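Local coordinates for protein beta-glucoside phosphorylase BglX (PDB 5VQE) that probably cleaves beta-glucosides with phosphate rather than water, as a phosphorylase of glycoside hydrolase family 3, at residues R65-K68 / E74-Q77; G96-G99 / G103-D106; S210-S215 / D221-I226; M251-I256 / S267-Q272. All coordinates share one frame; numbering follows the deposited sequence.

Contact 1: R65-K68 / E74-Q77; sequences RPFK and EFTQ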
loop_
_atom_site.group_PDB
_atom_site.type_symbol
_atom_site.label_atom_id
_atom_site.label_comp_id
_atom_site.label_asym_id
_atom_site.label_seq_id
_atom_site.Cartn_x
_atom_site.Cartn_y
_atom_site.Cartn_z
ATOM N N ARG A 65 -0.820 -2.888 -13.092
ATOM C CA ARG A 65 -0.039 -1.722 -12.713
ATOM C C ARG A 65 -0.838 -0.470 -13.040
ATOM O O ARG A 65 -1.858 -0.538 -13.728
ATOM C CB ARG A 65 1.296 -1.707 -13.447
ATOM C CG ARG A 65 2.301 -2.736 -12.939
ATOM C CD ARG A 65 2.835 -2.398 -11.542
ATOM N NE ARG A 65 3.308 -1.020 -11.434
ATOM C CZ ARG A 65 4.399 -0.554 -12.035
ATOM N NH1 ARG A 65 5.135 -1.349 -12.800
ATOM N NH2 ARG A 65 4.752 0.714 -11.878
ATOM N N PRO A 66 -0.400 0.697 -12.567
ATOM C CA PRO A 66 -1.155 1.925 -12.855
ATOM C C PRO A 66 -1.051 2.347 -14.309
ATOM O O PRO A 66 0.013 2.762 -14.781
ATOM C CB PRO A 66 -0.517 2.973 -11.930
ATOM C CG PRO A 66 0.287 2.215 -10.949
ATOM C CD PRO A 66 0.709 0.949 -11.634
ATOM N N PHE A 67 -2.148 2.208 -15.035
ATOM C CA PHE A 67 -2.318 2.872 -16.313
ATOM C C PHE A 67 -3.763 3.369 -16.361
ATOM O O PHE A 67 -4.463 3.375 -15.345
ATOM C CB PHE A 67 -1.904 1.943 -17.466
ATOM C CG PHE A 67 -2.558 0.590 -17.445
ATOM C CD1 PHE A 67 -1.959 -0.476 -16.794
ATOM C CD2 PHE A 67 -3.748 0.377 -18.110
ATOM C CE1 PHE A 67 -2.548 -1.725 -16.786
ATOM C CE2 PHE A 67 -4.344 -0.875 -18.108
ATOM C CZ PHE A 67 -3.742 -1.927 -17.443
ATOM N N LYS A 68 -4.214 3.811 -17.529
ATOM C CA LYS A 68 -5.455 4.573 -17.601
ATOM C C LYS A 68 -6.679 3.692 -17.381
ATOM O O LYS A 68 -6.743 2.549 -17.845
ATOM C CB LYS A 68 -5.570 5.284 -18.951
ATOM C CG LYS A 68 -4.713 6.536 -19.046
ATOM C CD LYS A 68 -4.892 7.234 -20.387
ATOM C CE LYS A 68 -3.806 8.282 -20.633
ATOM N NZ LYS A 68 -2.494 7.654 -20.967
ATOM N N GLU A 74 -10.798 -1.932 -20.968
ATOM C CA GLU A 74 -10.616 -2.688 -22.198
ATOM C C GLU A 74 -9.828 -3.967 -21.936
ATOM O O GLU A 74 -10.174 -5.036 -22.455
ATOM C CB GLU A 74 -9.911 -1.808 -23.236
ATOM C CG GLU A 74 -9.740 -2.445 -24.597
ATOM C CD GLU A 74 -8.728 -1.700 -25.445
ATOM O OE1 GLU A 74 -7.733 -2.322 -25.873
ATOM O OE2 GLU A 74 -8.925 -0.486 -25.667
ATOM N N PHE A 75 -8.781 -3.881 -21.113
ATOM C CA PHE A 75 -8.003 -5.071 -20.785
ATOM C C PHE A 75 -8.863 -6.127 -20.098
ATOM O O PHE A 75 -8.739 -7.321 -20.391
ATOM C CB PHE A 75 -6.814 -4.696 -19.906
ATOM C CG PHE A 75 -5.640 -4.114 -20.658
ATOM C CD1 PHE A 75 -5.735 -3.773 -21.996
ATOM C CD2 PHE A 75 -4.434 -3.912 -20.011
ATOM C CE1 PHE A 75 -4.648 -3.239 -22.667
ATOM C CE2 PHE A 75 -3.346 -3.382 -20.681
ATOM C CZ PHE A 75 -3.453 -3.045 -22.004
ATOM N N THR A 76 -9.736 -5.716 -19.174
ATOM C CA THR A 76 -10.577 -6.692 -18.488
ATOM C C THR A 76 -11.440 -7.462 -19.478
ATOM O O THR A 76 -11.571 -8.688 -19.380
ATOM C CB THR A 76 -11.457 -5.999 -17.449
ATOM O OG1 THR A 76 -10.633 -5.460 -16.411
ATOM C CG2 THR A 76 -12.462 -6.986 -16.838
ATOM N N GLN A 77 -12.054 -6.756 -20.430
ATOM C CA GLN A 77 -12.893 -7.422 -21.419
ATOM C C GLN A 77 -12.080 -8.412 -22.236
ATOM O O GLN A 77 -12.468 -9.575 -22.405
ATOM C CB GLN A 77 -13.545 -6.379 -22.330
ATOM C CG GLN A 77 -14.644 -5.579 -21.654
ATOM C CD GLN A 77 -15.137 -4.430 -22.517
ATOM O OE1 GLN A 77 -14.385 -3.506 -22.826
ATOM N NE2 GLN A 77 -16.402 -4.489 -22.918
#
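Phe-67 and Phe-75 carry this buried contact between them, ring against ring. The two aromatic groups lie obliquely, with centroids 5.0 Å apart and planes inclined at 55°, which is neither an offset stack nor an edge-to-face pair. The far end of one ring meets a flank of the other: Phe-67 CZ comes to 3.3 Å from Phe-75 CD2, and Phe-67 CE2 lies 3.7 Å from Phe-75 CE2. Torsions explain the meeting. Phe-67 places CG between its backbone N and carbonyl carbon (chi1 52°), a cramped choice that sets the ring beside Phe-75. With chi2 at 9°, Phe-75 CD1 nearly eclipses CA and CD2 lies on the far side, next to Phe-67.

In chain order the segments belong to one beta-alpha step of the TIM-barrel domain. Residues 65-68 form the loop that leaves strand 61-64, Lys-68 sits at the N-cap position of helix 69-82, and residues 74-77 lie one to two turns into that helix. The pair thus joins the loop to the helix it leads into.

Phe-75 also packs on Ile-42 of strand 38-42 and on Pro-50, while Phe-67 touches Asp-44 of a neighbouring loop. Large rings suit this place because they span the gap between loop and helix without leaving a polar group to be satisfied.

Polar bonding is left to neighbours along the helix. Buried Thr-76 OG1 has Met-72 O, Val-139 O and Tyr-64 OH within hydrogen-bonding range, the two carbonyls sharing its one proton, and links the helix to strand 61-64.

Contact 2: G96-G99 / G103-D106; sequences GGSG and GMED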
loop_
_atom_site.group_PDB
_atom_site.type_symbol
_atom_site.label_atom_id
_atom_site.label_comp_id
_atom_site.label_asym_id
_atom_site.label_seq_id
_atom_site.Cartn_x
_atom_site.Cartn_y
_atom_site.Cartn_z
ATOM N N GLY A 96 -7.076 5.196 -2.797
ATOM C CA GLY A 96 -8.205 5.584 -3.620
ATOM C C GLY A 96 -8.012 5.006 -5.004
ATOM O O GLY A 96 -7.265 4.042 -5.164
ATOM N N GLY A 97 -8.658 5.579 -6.017
ATOM C CA GLY A 97 -8.408 5.131 -7.378
ATOM C C GLY A 97 -6.968 5.326 -7.812
ATOM O O GLY A 97 -6.455 4.561 -8.629
ATOM N N SER A 98 -6.304 6.349 -7.285
ATOM C CA SER A 98 -4.931 6.673 -7.642
ATOM C C SER A 98 -4.132 6.965 -6.380
ATOM O O SER A 98 -4.684 7.114 -5.288
ATOM C CB SER A 98 -4.873 7.884 -8.589
ATOM O OG SER A 98 -5.443 7.561 -9.847
ATOM N N GLY A 99 -2.824 7.064 -6.555
ATOM C CA GLY A 99 -1.903 7.426 -5.499
ATOM C C GLY A 99 -1.166 6.220 -4.945
ATOM O O GLY A 99 -1.695 5.105 -4.882
ATOM N N GLY A 103 -2.930 1.434 -8.108
ATOM C CA GLY A 103 -4.206 1.948 -8.549
ATOM C C GLY A 103 -4.189 2.216 -10.043
ATOM O O GLY A 103 -3.513 1.533 -10.809
ATOM N N MET A 104 -4.942 3.232 -10.458
ATOM C CA MET A 104 -4.986 3.617 -11.857
ATOM C C MET A 104 -4.431 5.024 -12.022
ATOM O O MET A 104 -4.381 5.815 -11.083
ATOM C CB MET A 104 -6.410 3.525 -12.420
ATOM C CG MET A 104 -7.454 4.335 -11.690
ATOM S SD MET A 104 -9.153 3.969 -12.221
ATOM C CE MET A 104 -9.344 2.282 -11.700
ATOM N N GLU A 105 -3.997 5.318 -13.243
ATOM C CA GLU A 105 -3.324 6.585 -13.512
ATOM C C GLU A 105 -4.242 7.779 -13.257
ATOM O O GLU A 105 -3.796 8.813 -12.749
ATOM C CB GLU A 105 -2.816 6.579 -14.954
ATOM C CG GLU A 105 -2.166 7.861 -15.416
ATOM C CD GLU A 105 -1.606 7.727 -16.818
ATOM O OE1 GLU A 105 -1.014 6.666 -17.115
ATOM O OE2 GLU A 105 -1.774 8.666 -17.625
ATOM N N ASP A 106 -5.528 7.655 -13.596
ATOM C CA ASP A 106 -6.449 8.791 -13.578
ATOM C C ASP A 106 -7.614 8.618 -12.603
ATOM O O ASP A 106 -8.663 9.251 -12.778
ATOM C CB ASP A 106 -6.980 9.055 -14.989
ATOM C CG ASP A 106 -7.394 7.786 -15.708
ATOM O OD1 ASP A 106 -7.256 6.687 -15.125
ATOM O OD2 ASP A 106 -7.842 7.893 -16.871
HETATM O O HOH W 1 -1.829 5.772 -9.105
#
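Gly-97 and Met-104 are joined by a backbone bond: Met-104 N donates to Gly-97 O at 2.7 Å, with an N-H...O angle of 178°. This is the tight side. The same oxygen is approached by Gly-103 CA at 3.4 Å, a CA-H...O contact made possible because glycine brings no side chain toward the opposite segment. The place calls for glycine: a CB here would clash with Gly-97 O and be jammed against the carbonyl O of the preceding residue. Met-104, whose chi1 of 57° tucks CG between its own N and carbonyl carbon, lays CG 3.2 Å from Gly-97 O. Its flexible thioether chain then packs on Ala-69 and Met-72 of helix 69-82. Ser-98 OG donates to Met-104 O; the modelled 2.4 Å is too short to be trusted as a length.

Toward solvent the fit is looser. A water bridges the segments, accepting from Gly-99 N at 3.0 Å and donating to Met-104 O. Glu-105 is exposed, its side chain leaving the contact. Asp-106 also turns away, and its OD1 accepts from Ala-69 N.

Both segments belong to the glycine-rich loop that follows strand 88-91 of the TIM barrel, a beta-alpha connection closed on itself by the Met-104 N to Gly-97 O main-chain bond and a water bridge.

Contact 3: S210-S215 / D221-I226; sequences SVNNLS and DTYGRI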
loop_
_atom_site.group_PDB
_atom_site.type_symbol
_atom_site.label_atom_id
_atom_site.label_comp_id
_atom_site.label_asym_id
_atom_site.label_seq_id
_atom_site.Cartn_x
_atom_site.Cartn_y
_atom_site.Cartn_z
ATOM N N SER A 210 13.481 -9.182 5.404
ATOM C CA SER A 210 13.475 -8.427 6.645
ATOM C C SER A 210 12.888 -9.283 7.770
ATOM O O SER A 210 12.295 -10.341 7.541
ATOM C CB SER A 210 12.715 -7.113 6.463
ATOM O OG SER A 210 11.351 -7.326 6.162
ATOM N N VAL A 211 13.086 -8.833 9.008
ATOM C CA VAL A 211 12.903 -9.692 10.176
ATOM C C VAL A 211 12.038 -8.984 11.208
ATOM O O VAL A 211 12.393 -7.899 11.689
ATOM C CB VAL A 211 14.251 -10.103 10.794
ATOM C CG1 VAL A 211 14.048 -11.095 11.930
ATOM C CG2 VAL A 211 15.142 -10.711 9.733
ATOM N N ASN A 212 10.910 -9.604 11.550
ATOM C CA ASN A 212 10.090 -9.227 12.701
ATOM C C ASN A 212 10.643 -10.001 13.896
ATOM O O ASN A 212 10.426 -11.208 14.023
ATOM C CB ASN A 212 8.624 -9.543 12.413
ATOM C CG ASN A 212 7.686 -9.109 13.518
ATOM O OD1 ASN A 212 7.991 -9.236 14.702
ATOM N ND2 ASN A 212 6.518 -8.601 13.129
ATOM N N ASN A 213 11.401 -9.320 14.759
ATOM C CA ASN A 213 12.175 -9.987 15.801
ATOM C C ASN A 213 11.548 -9.849 17.186
ATOM O O ASN A 213 12.224 -10.074 18.200
ATOM C CB ASN A 213 13.612 -9.462 15.805
ATOM C CG ASN A 213 13.715 -8.025 16.267
ATOM O OD1 ASN A 213 12.849 -7.200 15.982
ATOM N ND2 ASN A 213 14.786 -7.716 16.989
ATOM N N LEU A 214 10.275 -9.480 17.252
ATOM C CA LEU A 214 9.562 -9.519 18.519
ATOM C C LEU A 214 9.614 -10.932 19.094
ATOM O O LEU A 214 9.753 -11.921 18.367
ATOM C CB LEU A 214 8.110 -9.073 18.327
ATOM C CG LEU A 214 7.872 -7.639 17.827
ATOM C CD1 LEU A 214 6.373 -7.379 17.646
ATOM C CD2 LEU A 214 8.469 -6.609 18.783
ATOM N N SER A 215 9.530 -11.025 20.416
ATOM C CA SER A 215 9.309 -12.315 21.039
ATOM C C SER A 215 7.989 -12.889 20.544
ATOM O O SER A 215 7.125 -12.172 20.030
ATOM C CB SER A 215 9.290 -12.182 22.556
ATOM O OG SER A 215 8.110 -11.535 22.984
ATOM N N ASP A 221 0.711 -10.573 20.949
ATOM C CA ASP A 221 -0.072 -9.512 21.579
ATOM C C ASP A 221 -0.285 -8.300 20.682
ATOM O O ASP A 221 -1.134 -7.463 21.003
ATOM C CB ASP A 221 0.604 -9.028 22.871
ATOM C CG ASP A 221 0.779 -10.128 23.905
ATOM O OD1 ASP A 221 -0.019 -11.090 23.928
ATOM O OD2 ASP A 221 1.723 -10.015 24.712
ATOM N N THR A 222 0.469 -8.168 19.590
ATOM C CA THR A 222 0.338 -7.016 18.708
ATOM C C THR A 222 -0.096 -7.463 17.312
ATOM O O THR A 222 -1.284 -7.376 16.973
ATOM C CB THR A 222 1.654 -6.230 18.681
ATOM O OG1 THR A 222 2.730 -7.070 18.240
ATOM C CG2 THR A 222 1.984 -5.714 20.081
ATOM N N TYR A 223 0.837 -7.955 16.494
ATOM C CA TYR A 223 0.467 -8.409 15.151
ATOM C C TYR A 223 -0.584 -9.513 15.203
ATOM O O TYR A 223 -1.570 -9.482 14.456
ATOM C CB TYR A 223 1.710 -8.881 14.392
ATOM C CG TYR A 223 2.595 -7.734 13.993
ATOM C CD1 TYR A 223 2.396 -7.060 12.793
ATOM C CD2 TYR A 223 3.607 -7.288 14.833
ATOM C CE1 TYR A 223 3.202 -5.988 12.436
ATOM C CE2 TYR A 223 4.409 -6.218 14.477
ATOM C CZ TYR A 223 4.198 -5.576 13.281
ATOM O OH TYR A 223 4.997 -4.509 12.930
ATOM N N GLY A 224 -0.393 -10.504 16.073
ATOM C CA GLY A 224 -1.357 -11.589 16.155
ATOM C C GLY A 224 -2.749 -11.104 16.516
ATOM O O GLY A 224 -3.746 -11.581 15.968
ATOM N N ARG A 225 -2.836 -10.135 17.428
ATOM C CA ARG A 225 -4.130 -9.567 17.787
ATOM C C ARG A 225 -4.809 -8.925 16.586
ATOM O O ARG A 225 -6.022 -9.071 16.399
ATOM C CB ARG A 225 -3.947 -8.540 18.899
ATOM C CG ARG A 225 -5.236 -7.912 19.397
ATOM C CD ARG A 225 -4.941 -6.924 20.516
ATOM N NE ARG A 225 -6.115 -6.145 20.898
ATOM C CZ ARG A 225 -7.041 -6.557 21.761
ATOM N NH1 ARG A 225 -6.943 -7.747 22.336
ATOM N NH2 ARG A 225 -8.074 -5.780 22.047
ATOM N N ILE A 226 -4.046 -8.206 15.763
ATOM C CA ILE A 226 -4.615 -7.540 14.591
ATOM C C ILE A 226 -5.063 -8.566 13.558
ATOM O O ILE A 226 -6.192 -8.512 13.050
ATOM C CB ILE A 226 -3.596 -6.553 13.993
ATOM C CG1 ILE A 226 -3.232 -5.479 15.019
ATOM C CG2 ILE A 226 -4.150 -5.913 12.725
ATOM C CD1 ILE A 226 -2.103 -4.589 14.576
#
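Asn-212 meets Tyr-223 with its amide nitrogen held over one face of the phenol ring, and the asparagine can be followed outward to that point. CB leaves the backbone toward the helix, and CG stands opposite the backbone N (chi1 -177°), which extends the side chain across the gap. At CG the amide divides. OD1 turns back to its own loop, where it accepts a weak bond from Leu-214 N at 3.4 Å. ND2 goes forward, 3.4 Å above the ring plane and displaced toward the rim; its nearest ring atom is Tyr-223 CE2 at 3.5 Å. Amide and ring planes stand 72° apart, so the amide presents its nitrogen end rather than its flat side. Beyond the two segments, OD1 also receives Gln-245 NE2 and ND2 donates to Gly-197 O.

Leu-214 reaches the same ring from another direction. Its CD1 lies at the edge, near the plane, 3.9 Å from Tyr-223 CE2, and 3.7 Å from Thr-222 OG1, a hydroxyl bonded to Glu-218 O within the helix. These contacts join the end of the loop to helix 216-232 in the beta-alpha-beta unit that runs from strand 210-211 through this helix to strand 237-244.

Tyrosine suits its place by offering a face to the amide, an edge to the leucine and a hydroxyl that bonds Asp-198 O. No hydrogen bond crosses between the two segments: their cohesion is van der Waals, probably with some attraction between the polarised amide N-H group and the ring, while the polar atoms find other partners.

Contact 4: M251-I256 / S267-Q272; sequences MVNPLI and SKELMQ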
loop_
_atom_site.group_PDB
_atom_site.type_symbol
_atom_site.label_atom_id
_atom_site.label_comp_id
_atom_site.label_asym_id
_atom_site.label_seq_id
_atom_site.Cartn_x
_atom_site.Cartn_y
_atom_site.Cartn_z
ATOM N N MET A 251 8.541 -21.046 18.236
ATOM C CA MET A 251 7.447 -21.456 19.111
ATOM C C MET A 251 6.709 -22.642 18.515
ATOM O O MET A 251 6.384 -23.603 19.223
ATOM C CB MET A 251 6.482 -20.291 19.350
ATOM C CG MET A 251 5.233 -20.657 20.166
ATOM S SD MET A 251 4.009 -19.337 20.237
ATOM C CE MET A 251 3.216 -19.574 18.658
ATOM N N VAL A 252 6.455 -22.601 17.206
ATOM C CA VAL A 252 5.781 -23.709 16.538
ATOM C C VAL A 252 6.693 -24.926 16.458
ATOM O O VAL A 252 6.240 -26.063 16.634
ATOM C CB VAL A 252 5.308 -23.269 15.138
ATOM C CG1 VAL A 252 4.715 -24.445 14.375
ATOM C CG2 VAL A 252 4.292 -22.112 15.254
ATOM N N ASN A 253 7.982 -24.710 16.183
ATOM C CA ASN A 253 8.939 -25.779 15.886
ATOM C C ASN A 253 10.202 -25.500 16.687
ATOM O O ASN A 253 11.169 -24.927 16.166
ATOM C CB ASN A 253 9.237 -25.853 14.385
ATOM C CG ASN A 253 10.181 -26.994 14.021
ATOM O OD1 ASN A 253 10.755 -27.647 14.890
ATOM N ND2 ASN A 253 10.354 -27.221 12.725
ATOM N N PRO A 254 10.223 -25.878 17.968
ATOM C CA PRO A 254 11.366 -25.511 18.821
ATOM C C PRO A 254 12.709 -25.998 18.314
ATOM O O PRO A 254 13.731 -25.392 18.659
ATOM C CB PRO A 254 11.012 -26.152 20.167
ATOM C CG PRO A 254 9.531 -26.196 20.173
ATOM C CD PRO A 254 9.128 -26.477 18.750
ATOM N N LEU A 255 12.751 -27.057 17.508
ATOM C CA LEU A 255 14.014 -27.632 17.066
ATOM C C LEU A 255 14.497 -27.058 15.746
ATOM O O LEU A 255 15.565 -27.455 15.269
ATOM C CB LEU A 255 13.890 -29.154 16.928
ATOM C CG LEU A 255 13.836 -29.993 18.208
ATOM C CD1 LEU A 255 13.786 -31.464 17.850
ATOM C CD2 LEU A 255 15.020 -29.710 19.098
ATOM N N ILE A 256 13.741 -26.141 15.143
ATOM C CA ILE A 256 14.129 -25.608 13.845
ATOM C C ILE A 256 15.499 -24.952 13.949
ATOM O O ILE A 256 15.813 -24.253 14.923
ATOM C CB ILE A 256 13.074 -24.615 13.331
ATOM C CG1 ILE A 256 13.269 -24.381 11.834
ATOM C CG2 ILE A 256 13.157 -23.301 14.097
ATOM C CD1 ILE A 256 12.145 -23.604 11.170
ATOM N N SER A 267 7.101 -20.275 4.548
ATOM C CA SER A 267 7.195 -20.854 5.884
ATOM C C SER A 267 5.949 -21.660 6.228
ATOM O O SER A 267 4.851 -21.104 6.345
ATOM C CB SER A 267 7.405 -19.761 6.926
ATOM O OG SER A 267 7.093 -20.250 8.218
ATOM N N LYS A 268 6.132 -22.965 6.447
ATOM C CA LYS A 268 5.012 -23.802 6.866
ATOM C C LYS A 268 4.586 -23.479 8.296
ATOM O O LYS A 268 3.391 -23.487 8.609
ATOM C CB LYS A 268 5.380 -25.284 6.720
ATOM C CG LYS A 268 6.384 -25.796 7.716
ATOM C CD LYS A 268 6.766 -27.251 7.416
ATOM N N GLU A 269 5.544 -23.164 9.170
ATOM C CA GLU A 269 5.202 -22.793 10.543
ATOM C C GLU A 269 4.284 -21.574 10.586
ATOM O O GLU A 269 3.337 -21.521 11.383
ATOM C CB GLU A 269 6.476 -22.514 11.343
ATOM C CG GLU A 269 7.345 -23.731 11.585
ATOM C CD GLU A 269 8.298 -24.041 10.445
ATOM O OE1 GLU A 269 8.437 -23.215 9.522
ATOM O OE2 GLU A 269 8.923 -25.124 10.479
ATOM N N LEU A 270 4.552 -20.578 9.751
ATOM C CA LEU A 270 3.750 -19.357 9.799
ATOM C C LEU A 270 2.426 -19.521 9.061
ATOM O O LEU A 270 1.372 -19.124 9.575
ATOM C CB LEU A 270 4.550 -18.178 9.232
ATOM C CG LEU A 270 5.788 -17.804 10.060
ATOM C CD1 LEU A 270 6.590 -16.677 9.414
ATOM C CD2 LEU A 270 5.403 -17.424 11.497
ATOM N N MET A 271 2.448 -20.101 7.858
ATOM C CA MET A 271 1.207 -20.195 7.089
ATOM C C MET A 271 0.326 -21.351 7.562
ATOM O O MET A 271 -0.892 -21.197 7.669
ATOM C CB MET A 271 1.520 -20.323 5.603
ATOM C CG MET A 271 2.099 -19.046 5.012
ATOM S SD MET A 271 2.217 -19.037 3.212
ATOM C CE MET A 271 3.500 -20.264 2.969
ATOM N N GLN A 272 0.909 -22.502 7.866
ATOM C CA GLN A 272 0.095 -23.639 8.277
ATOM C C GLN A 272 -0.045 -23.699 9.796
ATOM O O GLN A 272 -1.155 -23.856 10.313
ATOM C CB GLN A 272 0.695 -24.934 7.709
ATOM C CG GLN A 272 0.285 -25.183 6.266
ATOM C CD GLN A 272 1.202 -26.156 5.532
ATOM O OE1 GLN A 272 2.234 -26.579 6.056
ATOM N NE2 GLN A 272 0.831 -26.502 4.307
#
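A helix end and the type I beta turn following it, residues 253-256, pack here against the first turn of helix 268-278, with Glu-269 facing Val-252, Asn-253 and Ile-256. The glutamate bends at chi2 (85°), so its methylenes lie along Val-252 while its carboxylate reaches Asn-253 and Ile-256. CG lies 3.9 Å from Val-252 CG1, a hydrocarbon contact for which a branched valine at the helix end is well shaped. Beyond the bend, OE2 accepts from Asn-253 ND2 in a weak bond, 3.4 Å long but nearly straight at 173°. Amide and carboxylate planes are 32° apart. The Ile-256 and Glu-269 side chains approach each other from opposite directions, with Ile-256 CD1 3.6 Å from Glu-269 OE2.

Each element is also braced internally. Ile-256 N bonds to Asn-253 O at 3.0 Å, closing the turn. Ser-267 is the N-cap of the second helix, its short side chain placing OG 3.0 Å from Leu-270 N.

One residue thus supplies both an apolar stem and a charged end. The carboxylate lies near the N-terminus of its own helix, where the helix dipole would probably favour a negative charge; the weak asparagine bond and the isoleucine methyl add only modest direct restraint.

In the fold
Contacts 1 and 2 form one neighbourhood, with centres 12 Å apart: Phe-67 O and Glu-105 N lie 2.9 Å apart, probably hydrogen-bonded, and Pro-66 CB packs 3.5 Å from Gly-103 O. The two loops follow adjacent parallel strands, 61-64 and 88-91, whose neighbourhood supplies Met-63 and Asn-92 to the sugar pocket. Contacts 3 and 4 lie with centres 14 Å apart but do not touch, although Met-251 reaches helix 216-232. Contacts 1 and 3 are on opposite sides of the chain's centre, 36 Å between their centres. The bound 2-deoxy-2-fluoroglucose is about 12 Å from the Phe-67 side chain, 10 Å from Gly-103 and 13 Å from the Tyr-223 side chain.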